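Local coordinates for protein abietadiene synthase, chloroplastic (Abies grandis, PDB 3S9V) that is a plant terpene synthase of the chloroplast, a largely helical enzyme with an N-terminal terpene synthase domain and a metal-binding terpene synthase domain, at residues A[265-270]-A[310-315]; A[281-286]-A[462-467]; A[59-64]-A[156-161]. All blocks are in the same frame, centred on the assembly; numbering follows the deposited sequence.

Contact 1: residues A[265-270]-A[310-315]; sequences HYPLDL and GWAREN
Asp269 reaches across to the loop 310-315 with its carboxylate and takes the backbone N-H of Arg313, OD2 lying 3.0 Å from Arg313 N and accepting through its syn lone pair. A chi1 of 55° sets CG between the backbone N and the carbonyl carbon, turning the acid to the loop. Its other oxygen, OD1, is hydrogen-bonded to the hydroxyl of Tyr299, so both oxygens of this buried acid are used. One residue on, Leu270 N gives a weak bond to Trp311 O (3.1 Å, 134° at the hydrogen); Leu270 CG meanwhile packs 3.8 Å from Arg313 N. The indole N-H of Trp311 is satisfied elsewhere, by Ser230 OG, while Pro267 O sits in the plane of the indole at its edge, 3.6 Å from Trp311 CD1. Pro267, preceded by a cis peptide bond, offers a compact apolar ring: its CG rests 3.5 Å from Ala312 CB and lies over one face of the Arg313 guanidinium, near NH1. That guanidinium pairs through NH2 with Asp225; Asp269 meets Arg313 through its backbone N-H. The chemistry implies a loop held by its main chain at the start of helix 269-282, with the buried carboxylate probably stabilised by two neutral groups, an amide and a phenol.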
loop_
_atom_site.group_PDB
_atom_site.type_symbol
_atom_site.label_atom_id
_atom_site.label_comp_id
_atom_site.label_asym_id
_atom_site.label_seq_id
_atom_site.Cartn_x
_atom_site.Cartn_y
_atom_site.Cartn_z
ATOM N N HIS A 265 -21.160 10.931 8.759
ATOM C CA HIS A 265 -21.434 9.993 7.669
ATOM C C HIS A 265 -21.367 8.573 8.211
ATOM O O HIS A 265 -20.509 8.243 9.035
ATOM C CB HIS A 265 -20.453 10.186 6.510
ATOM C CG HIS A 265 -19.037 10.391 6.943
ATOM N ND1 HIS A 265 -18.125 11.091 6.183
ATOM C CD2 HIS A 265 -18.378 10.007 8.063
ATOM C CE1 HIS A 265 -16.966 11.134 6.817
ATOM N NE2 HIS A 265 -17.093 10.484 7.960
ATOM N N TYR A 266 -22.296 7.741 7.760
ATOM C CA TYR A 266 -22.382 6.365 8.220
ATOM C C TYR A 266 -23.212 5.580 7.212
ATOM O O TYR A 266 -24.042 6.153 6.508
ATOM C CB TYR A 266 -23.065 6.325 9.597
ATOM C CG TYR A 266 -22.543 5.259 10.532
ATOM C CD1 TYR A 266 -21.219 5.282 10.979
ATOM C CD2 TYR A 266 -23.361 4.209 10.951
ATOM C CE1 TYR A 266 -20.719 4.275 11.819
ATOM C CE2 TYR A 266 -22.872 3.198 11.794
ATOM C CZ TYR A 266 -21.552 3.241 12.220
ATOM O OH TYR A 266 -21.074 2.255 13.044
ATOM N N PRO A 267 -22.968 4.263 7.098
ATOM C CA PRO A 267 -21.951 3.537 7.872
ATOM C C PRO A 267 -20.558 3.701 7.249
ATOM O O PRO A 267 -20.392 4.423 6.257
ATOM C CB PRO A 267 -22.460 2.094 7.839
ATOM C CG PRO A 267 -23.136 2.009 6.494
ATOM C CD PRO A 267 -23.878 3.326 6.404
ATOM N N LEU A 268 -19.562 3.028 7.820
ATOM C CA LEU A 268 -18.191 3.133 7.321
ATOM C C LEU A 268 -17.499 1.773 7.258
ATOM O O LEU A 268 -16.272 1.685 7.312
ATOM C CB LEU A 268 -17.398 4.072 8.237
ATOM C CG LEU A 268 -17.955 5.496 8.378
ATOM C CD1 LEU A 268 -17.174 6.255 9.440
ATOM C CD2 LEU A 268 -17.871 6.221 7.034
ATOM N N ASP A 269 -18.302 0.721 7.120
ATOM C CA ASP A 269 -17.819 -0.655 7.104
ATOM C C ASP A 269 -16.763 -1.070 6.080
ATOM O O ASP A 269 -15.888 -1.871 6.400
ATOM C CB ASP A 269 -19.011 -1.618 7.024
ATOM C CG ASP A 269 -19.928 -1.330 5.843
ATOM O OD1 ASP A 269 -20.625 -2.267 5.393
ATOM O OD2 ASP A 269 -19.968 -0.175 5.371
ATOM N N LEU A 270 -16.829 -0.552 4.860
ATOM C CA LEU A 270 -15.837 -0.933 3.852
ATOM C C LEU A 270 -14.566 -0.111 4.029
ATOM O O LEU A 270 -13.440 -0.609 3.885
ATOM C CB LEU A 270 -16.388 -0.719 2.443
ATOM C CG LEU A 270 -17.719 -1.369 2.055
ATOM C CD1 LEU A 270 -17.879 -1.254 0.550
ATOM C CD2 LEU A 270 -17.746 -2.838 2.471
ATOM N N GLY A 310 -18.039 2.143 -2.472
ATOM C CA GLY A 310 -17.933 3.396 -1.758
ATOM C C GLY A 310 -17.332 3.056 -0.414
ATOM O O GLY A 310 -16.660 2.040 -0.281
ATOM N N TRP A 311 -17.595 3.883 0.588
ATOM C CA TRP A 311 -17.060 3.656 1.914
ATOM C C TRP A 311 -17.994 2.791 2.746
ATOM O O TRP A 311 -17.581 2.200 3.745
ATOM C CB TRP A 311 -16.819 5.003 2.601
ATOM C CG TRP A 311 -17.974 5.945 2.489
ATOM C CD1 TRP A 311 -19.013 6.078 3.362
ATOM C CD2 TRP A 311 -18.214 6.882 1.432
ATOM N NE1 TRP A 311 -19.885 7.046 2.919
ATOM C CE2 TRP A 311 -19.419 7.554 1.736
ATOM C CE3 TRP A 311 -17.527 7.219 0.256
ATOM C CZ2 TRP A 311 -19.956 8.552 0.904
ATOM C CZ3 TRP A 311 -18.058 8.211 -0.572
ATOM C CH2 TRP A 311 -19.262 8.865 -0.243
ATOM N N ALA A 312 -19.253 2.717 2.319
ATOM C CA ALA A 312 -20.265 1.931 3.016
ATOM C C ALA A 312 -20.904 0.929 2.078
ATOM O O ALA A 312 -21.017 1.182 0.878
ATOM C CB ALA A 312 -21.341 2.841 3.582
ATOM N N ARG A 313 -21.321 -0.205 2.640
ATOM C CA ARG A 313 -21.981 -1.257 1.879
ATOM C C ARG A 313 -23.107 -0.624 1.067
ATOM O O ARG A 313 -23.828 0.233 1.562
ATOM C CB ARG A 313 -22.547 -2.313 2.838
ATOM C CG ARG A 313 -23.389 -1.728 3.980
ATOM C CD ARG A 313 -24.876 -1.651 3.626
ATOM N NE ARG A 313 -25.666 -0.930 4.629
ATOM C CZ ARG A 313 -25.754 0.396 4.709
ATOM N NH1 ARG A 313 -25.106 1.171 3.847
ATOM N NH2 ARG A 313 -26.493 0.956 5.655
ATOM N N GLU A 314 -23.240 -1.041 -0.185
ATOM C CA GLU A 314 -24.281 -0.526 -1.071
ATOM C C GLU A 314 -24.354 0.998 -1.039
ATOM O O GLU A 314 -25.431 1.566 -0.891
ATOM C CB GLU A 314 -25.654 -1.106 -0.696
ATOM C CG GLU A 314 -25.644 -2.259 0.321
ATOM C CD GLU A 314 -25.003 -3.540 -0.198
ATOM O OE1 GLU A 314 -23.782 -3.552 -0.463
ATOM O OE2 GLU A 314 -25.733 -4.546 -0.335
ATOM N N ASN A 315 -23.208 1.656 -1.169
ATOM C CA ASN A 315 -23.165 3.115 -1.164
ATOM C C ASN A 315 -23.831 3.647 -2.440
ATOM O O ASN A 315 -23.749 3.028 -3.499
ATOM C CB ASN A 315 -21.712 3.598 -1.096
ATOM C CG ASN A 315 -21.579 4.960 -0.437
ATOM O OD1 ASN A 315 -21.933 5.126 0.729
ATOM N ND2 ASN A 315 -21.067 5.942 -1.181
#

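Contact 2: residues A[281-286]-A[462-467]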
loop_
_atom_site.group_PDB
_atom_site.type_symbol
_atom_site.label_atom_id
_atom_site.label_comp_id
_atom_site.label_asym_id
_atom_site.label_seq_id
_atom_site.Cartn_x
_atom_site.Cartn_y
_atom_site.Cartn_z
ATOM N N GLU A 281 -0.731 -4.237 7.077
ATOM C CA GLU A 281 0.134 -4.816 6.055
ATOM C C GLU A 281 1.315 -3.880 5.804
ATOM O O GLU A 281 2.462 -4.320 5.819
ATOM C CB GLU A 281 -0.627 -5.059 4.750
ATOM C CG GLU A 281 -1.709 -6.126 4.862
ATOM C CD GLU A 281 -2.312 -6.503 3.519
ATOM O OE1 GLU A 281 -2.724 -5.589 2.768
ATOM O OE2 GLU A 281 -2.382 -7.717 3.220
ATOM N N ARG A 282 1.029 -2.594 5.598
ATOM C CA ARG A 282 2.068 -1.586 5.347
ATOM C C ARG A 282 3.043 -1.430 6.518
ATOM O O ARG A 282 4.206 -1.078 6.316
ATOM C CB ARG A 282 1.445 -0.220 5.059
ATOM C CG ARG A 282 0.618 -0.150 3.801
ATOM C CD ARG A 282 0.025 1.242 3.634
ATOM N NE ARG A 282 0.975 2.214 3.098
ATOM C CZ ARG A 282 0.704 3.508 2.945
ATOM N NH1 ARG A 282 -0.481 3.981 3.299
ATOM N NH2 ARG A 282 1.601 4.323 2.403
ATOM N N LEU A 283 2.557 -1.663 7.737
ATOM C CA LEU A 283 3.405 -1.565 8.922
ATOM C C LEU A 283 4.198 -2.857 9.132
ATOM O O LEU A 283 5.030 -2.937 10.030
ATOM C CB LEU A 283 2.568 -1.266 10.168
ATOM C CG LEU A 283 2.059 0.168 10.336
ATOM C CD1 LEU A 283 1.198 0.245 11.592
ATOM C CD2 LEU A 283 3.238 1.138 10.432
ATOM N N GLY A 284 3.914 -3.865 8.309
ATOM C CA GLY A 284 4.626 -5.133 8.379
ATOM C C GLY A 284 4.277 -6.107 9.491
ATOM O O GLY A 284 5.045 -7.037 9.747
ATOM N N ILE A 285 3.125 -5.925 10.133
ATOM C CA ILE A 285 2.709 -6.794 11.234
ATOM C C ILE A 285 1.489 -7.660 10.923
ATOM O O ILE A 285 0.900 -8.263 11.827
ATOM C CB ILE A 285 2.386 -5.968 12.497
ATOM C CG1 ILE A 285 1.364 -4.881 12.158
ATOM C CG2 ILE A 285 3.654 -5.334 13.042
ATOM C CD1 ILE A 285 0.917 -4.046 13.350
ATOM N N ASP A 286 1.124 -7.729 9.647
ATOM C CA ASP A 286 -0.029 -8.501 9.211
ATOM C C ASP A 286 0.053 -10.018 9.437
ATOM O O ASP A 286 -0.983 -10.682 9.526
ATOM C CB ASP A 286 -0.290 -8.223 7.724
ATOM C CG ASP A 286 0.879 -8.637 6.839
ATOM O OD1 ASP A 286 0.698 -9.560 6.014
ATOM O OD2 ASP A 286 1.980 -8.045 6.973
ATOM N N LYS A 462 -1.574 1.785 19.022
ATOM C CA LYS A 462 -1.246 0.372 19.170
ATOM C C LYS A 462 -0.661 -0.300 17.929
ATOM O O LYS A 462 0.200 -1.169 18.051
ATOM C CB LYS A 462 -2.474 -0.392 19.672
ATOM C CG LYS A 462 -2.862 0.026 21.075
ATOM C CD LYS A 462 -4.041 -0.751 21.623
ATOM C CE LYS A 462 -4.312 -0.332 23.066
ATOM N NZ LYS A 462 -5.556 -0.941 23.615
ATOM N N TYR A 463 -1.119 0.089 16.741
ATOM C CA TYR A 463 -0.581 -0.494 15.520
ATOM C C TYR A 463 0.897 -0.117 15.433
ATOM O O TYR A 463 1.754 -0.966 15.207
ATOM C CB TYR A 463 -1.285 0.055 14.270
ATOM C CG TYR A 463 -2.729 -0.353 14.075
ATOM C CD1 TYR A 463 -3.161 -1.643 14.375
ATOM C CD2 TYR A 463 -3.648 0.534 13.517
ATOM C CE1 TYR A 463 -4.471 -2.042 14.121
ATOM C CE2 TYR A 463 -4.961 0.149 13.254
ATOM C CZ TYR A 463 -5.368 -1.142 13.561
ATOM O OH TYR A 463 -6.668 -1.533 13.313
ATOM N N LEU A 464 1.178 1.171 15.611
ATOM C CA LEU A 464 2.536 1.692 15.528
ATOM C C LEU A 464 3.452 1.143 16.615
ATOM O O LEU A 464 4.622 0.849 16.363
ATOM C CB LEU A 464 2.521 3.223 15.600
ATOM C CG LEU A 464 3.894 3.865 15.383
ATOM C CD1 LEU A 464 4.496 3.363 14.068
ATOM C CD2 LEU A 464 3.766 5.372 15.373
ATOM N N GLU A 465 2.924 1.014 17.825
ATOM C CA GLU A 465 3.710 0.490 18.927
ATOM C C GLU A 465 4.138 -0.932 18.584
ATOM O O GLU A 465 5.299 -1.302 18.760
ATOM C CB GLU A 465 2.880 0.490 20.211
ATOM C CG GLU A 465 3.628 0.000 21.437
ATOM C CD GLU A 465 2.786 0.066 22.698
ATOM O OE1 GLU A 465 3.321 -0.256 23.782
ATOM O OE2 GLU A 465 1.596 0.442 22.607
ATOM N N LEU A 466 3.199 -1.727 18.083
ATOM C CA LEU A 466 3.505 -3.105 17.727
ATOM C C LEU A 466 4.466 -3.186 16.542
ATOM O O LEU A 466 5.362 -4.024 16.530
ATOM C CB LEU A 466 2.225 -3.864 17.395
ATOM C CG LEU A 466 2.430 -5.305 16.949
ATOM C CD1 LEU A 466 3.140 -6.090 18.054
ATOM C CD2 LEU A 466 1.079 -5.924 16.622
ATOM N N ALA A 467 4.275 -2.310 15.557
ATOM C CA ALA A 467 5.124 -2.281 14.368
ATOM C C ALA A 467 6.592 -2.015 14.719
ATOM O O ALA A 467 7.503 -2.583 14.108
ATOM C CB ALA A 467 4.627 -1.212 13.399
HETATM O O HOH W 1 6.964 -3.935 11.662
#
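Leu283 and Ile285 project their branched side chains at one flank of helix 461-491, where Ala467 leaves room for a close approach. Leu283 CB meets Ala467 CB at 3.8 Å, and its two methyls then part: Leu283 CD1 comes across the Tyr463 side chain at about a right angle, 3.7 Å from Tyr463 CB, while CD2 stays beside Ala467. The phenol itself leads away from this contact, to a hydrogen bond between its OH and Tyr457 O, so the root of the tyrosine serves as the apolar surface here. Ile285 uses both branches. With chi1 at 54°, CG1 lies between the backbone N and the carbonyl carbon; Ile285 CD1 abuts Leu466 CD2 at 3.8 Å, the two chains meeting at a slant, and Ile285 CG2 presses on Ala467 CA at 3.6 Å. Between Leu283 and Ile285, Gly284, at positive phi, closes a Schellman motif, a turn that glycine suits. One water ties the backbones together, its oxygen donating to Leu283 O (2.7 Å) and to Ala467 O (2.8 Å). The contact thus joins the turn that follows helix 269-282 to the first turns of helix 461-491; helix 430-440 packs on Leu283 and Ala467 through Ile438, and helix 29-46 covers Tyr463 with Ile40 and Met43.

Contact 3: residues A[59-64]-A[156-161]; sequences TAWVAR and PAMLKE
Arg64 and Glu161 reach each other from opposite directions, each with CG anti to its own carbonyl carbon (chi1 -72° and -60°) and a chain extended beyond it, so that the guanidinium meets the carboxylate midway between backbones that stay far apart. The grip is end-on with two nitrogens. NH1 of Arg64 binds OE1 of Glu161 at 2.7 Å on its syn lone pair, whereas Arg64 NH2 meets Glu161 OE2 at 3.1 Å from above the carboxylate plane. The two flat groups are therefore twisted, 45° apart, and not coplanar as in an ideal bidentate pair. Trp61, almost one turn earlier, lays its six-membered ring against a face of the guanidinium, Trp61 CH2 standing 3.3 Å above the Arg64 plane, and also borders the acid, with Trp61 CH2 3.7 Å from Glu161 OE2. Arginine suits this place by being both long enough to span the gap and flat enough to lie along an indole. The extended CB-CG bond of Met158 carries SD obliquely to the indole, 3.8 Å from Trp61 NE1, while Met158 CG packs 4.0 Å from Trp61 CZ2. Methionine suits the place as a flexible, polarisable neighbour of the indole. Helix 101-117 touches both Arg64 and Met158. An end-on bidentate salt bridge flanked by a Met-aromatic contact here links helix 56-62 and the residues just after it to helix 151-164, within a helical region of this terpene synthase.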
loop_
_atom_site.group_PDB
_atom_site.type_symbol
_atom_site.label_atom_id
_atom_site.label_comp_id
_atom_site.label_asym_id
_atom_site.label_seq_id
_atom_site.Cartn_x
_atom_site.Cartn_y
_atom_site.Cartn_z
ATOM N N THR A 59 -25.278 16.119 14.790
ATOM C CA THR A 59 -26.155 15.827 15.904
ATOM C C THR A 59 -27.113 16.988 16.089
ATOM O O THR A 59 -28.298 16.790 16.360
ATOM C CB THR A 59 -25.343 15.597 17.173
ATOM O OG1 THR A 59 -24.438 14.513 16.941
ATOM C CG2 THR A 59 -26.248 15.260 18.340
ATOM N N ALA A 60 -26.601 18.201 15.915
ATOM C CA ALA A 60 -27.424 19.393 16.052
ATOM C C ALA A 60 -28.562 19.365 15.027
ATOM O O ALA A 60 -29.681 19.790 15.324
ATOM C CB ALA A 60 -26.574 20.639 15.859
ATOM N N TRP A 61 -28.285 18.860 13.829
ATOM C CA TRP A 61 -29.317 18.795 12.798
ATOM C C TRP A 61 -30.359 17.728 13.100
ATOM O O TRP A 61 -31.551 17.933 12.870
ATOM C CB TRP A 61 -28.699 18.568 11.412
ATOM C CG TRP A 61 -28.274 19.858 10.766
ATOM C CD1 TRP A 61 -27.044 20.451 10.840
ATOM C CD2 TRP A 61 -29.112 20.761 10.022
ATOM N NE1 TRP A 61 -27.066 21.667 10.190
ATOM C CE2 TRP A 61 -28.321 21.881 9.681
ATOM C CE3 TRP A 61 -30.457 20.730 9.616
ATOM C CZ2 TRP A 61 -28.826 22.963 8.953
ATOM C CZ3 TRP A 61 -30.967 21.818 8.885
ATOM C CH2 TRP A 61 -30.149 22.914 8.564
ATOM N N VAL A 62 -29.920 16.589 13.616
ATOM C CA VAL A 62 -30.861 15.539 13.971
ATOM C C VAL A 62 -31.762 16.061 15.103
ATOM O O VAL A 62 -32.963 15.830 15.107
ATOM C CB VAL A 62 -30.116 14.263 14.426
ATOM C CG1 VAL A 62 -31.091 13.258 14.988
ATOM C CG2 VAL A 62 -29.374 13.649 13.234
ATOM N N ALA A 63 -31.168 16.794 16.040
ATOM C CA ALA A 63 -31.882 17.352 17.190
ATOM C C ALA A 63 -32.973 18.342 16.806
ATOM O O ALA A 63 -33.838 18.668 17.615
ATOM C CB ALA A 63 -30.896 18.016 18.130
ATOM N N ARG A 64 -32.933 18.824 15.572
ATOM C CA ARG A 64 -33.932 19.770 15.109
ATOM C C ARG A 64 -35.268 19.128 14.763
ATOM O O ARG A 64 -36.318 19.771 14.872
ATOM C CB ARG A 64 -33.444 20.511 13.868
ATOM C CG ARG A 64 -32.369 21.524 14.095
ATOM C CD ARG A 64 -32.356 22.452 12.905
ATOM N NE ARG A 64 -31.154 23.265 12.829
ATOM C CZ ARG A 64 -30.981 24.222 11.926
ATOM N NH1 ARG A 64 -31.941 24.475 11.041
ATOM N NH2 ARG A 64 -29.853 24.913 11.899
ATOM N N PRO A 156 -22.827 29.265 5.255
ATOM C CA PRO A 156 -23.591 30.499 5.032
ATOM C C PRO A 156 -25.100 30.281 5.132
ATOM O O PRO A 156 -25.844 31.180 5.538
ATOM C CB PRO A 156 -23.154 30.933 3.639
ATOM C CG PRO A 156 -21.767 30.366 3.523
ATOM C CD PRO A 156 -21.933 28.992 4.118
ATOM N N ALA A 157 -25.547 29.084 4.775
ATOM C CA ALA A 157 -26.963 28.763 4.847
ATOM C C ALA A 157 -27.464 28.936 6.277
ATOM O O ALA A 157 -28.571 29.420 6.490
ATOM C CB ALA A 157 -27.205 27.340 4.373
ATOM N N MET A 158 -26.653 28.541 7.255
ATOM C CA MET A 158 -27.042 28.683 8.655
ATOM C C MET A 158 -26.871 30.134 9.106
ATOM O O MET A 158 -27.597 30.597 9.990
ATOM C CB MET A 158 -26.217 27.755 9.558
ATOM C CG MET A 158 -26.532 26.261 9.413
ATOM S SD MET A 158 -25.816 25.250 10.753
ATOM C CE MET A 158 -24.065 25.572 10.488
ATOM N N LEU A 159 -25.914 30.849 8.510
ATOM C CA LEU A 159 -25.713 32.259 8.856
ATOM C C LEU A 159 -27.018 33.000 8.588
ATOM O O LEU A 159 -27.442 33.840 9.386
ATOM C CB LEU A 159 -24.595 32.895 8.013
ATOM C CG LEU A 159 -23.150 32.715 8.495
ATOM C CD1 LEU A 159 -22.187 33.407 7.535
ATOM C CD2 LEU A 159 -23.008 33.289 9.891
ATOM N N LYS A 160 -27.648 32.681 7.459
ATOM C CA LYS A 160 -28.916 33.301 7.082
ATOM C C LYS A 160 -30.028 32.898 8.047
ATOM O O LYS A 160 -30.881 33.717 8.384
ATOM C CB LYS A 160 -29.291 32.914 5.645
ATOM C CG LYS A 160 -28.265 33.388 4.624
ATOM C CD LYS A 160 -28.565 32.911 3.211
ATOM C CE LYS A 160 -29.788 33.589 2.634
ATOM N NZ LYS A 160 -29.956 33.262 1.190
ATOM N N GLU A 161 -30.013 31.645 8.505
ATOM C CA GLU A 161 -31.031 31.190 9.450
ATOM C C GLU A 161 -30.884 32.022 10.714
ATOM O O GLU A 161 -31.846 32.599 11.211
ATOM C CB GLU A 161 -30.842 29.719 9.842
ATOM C CG GLU A 161 -30.901 28.681 8.726
ATOM C CD GLU A 161 -30.982 27.257 9.287
ATOM O OE1 GLU A 161 -32.080 26.865 9.746
ATOM O OE2 GLU A 161 -29.952 26.542 9.286
#

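Contacts 1 and 2 share helix 269-282: contact 1 fastens a loop at its start and contact 2 packs the turn after its end against helix 461-491. Their centres lie 25 Å apart, their nearest atoms about 12 Å, and along the chain their segments alternate. Contact 3 closes before either of the others opens and joins helices early in the chain; its centre is 24 Å from that of contact 1 and 41 Å from that of contact 2. None touches another, the nearest atoms of contacts 1 and 3 still being about 9 Å apart and those of contacts 2 and 3 about 24 Å. Contacts 1 and 3 lie on the same side of the chain's centre.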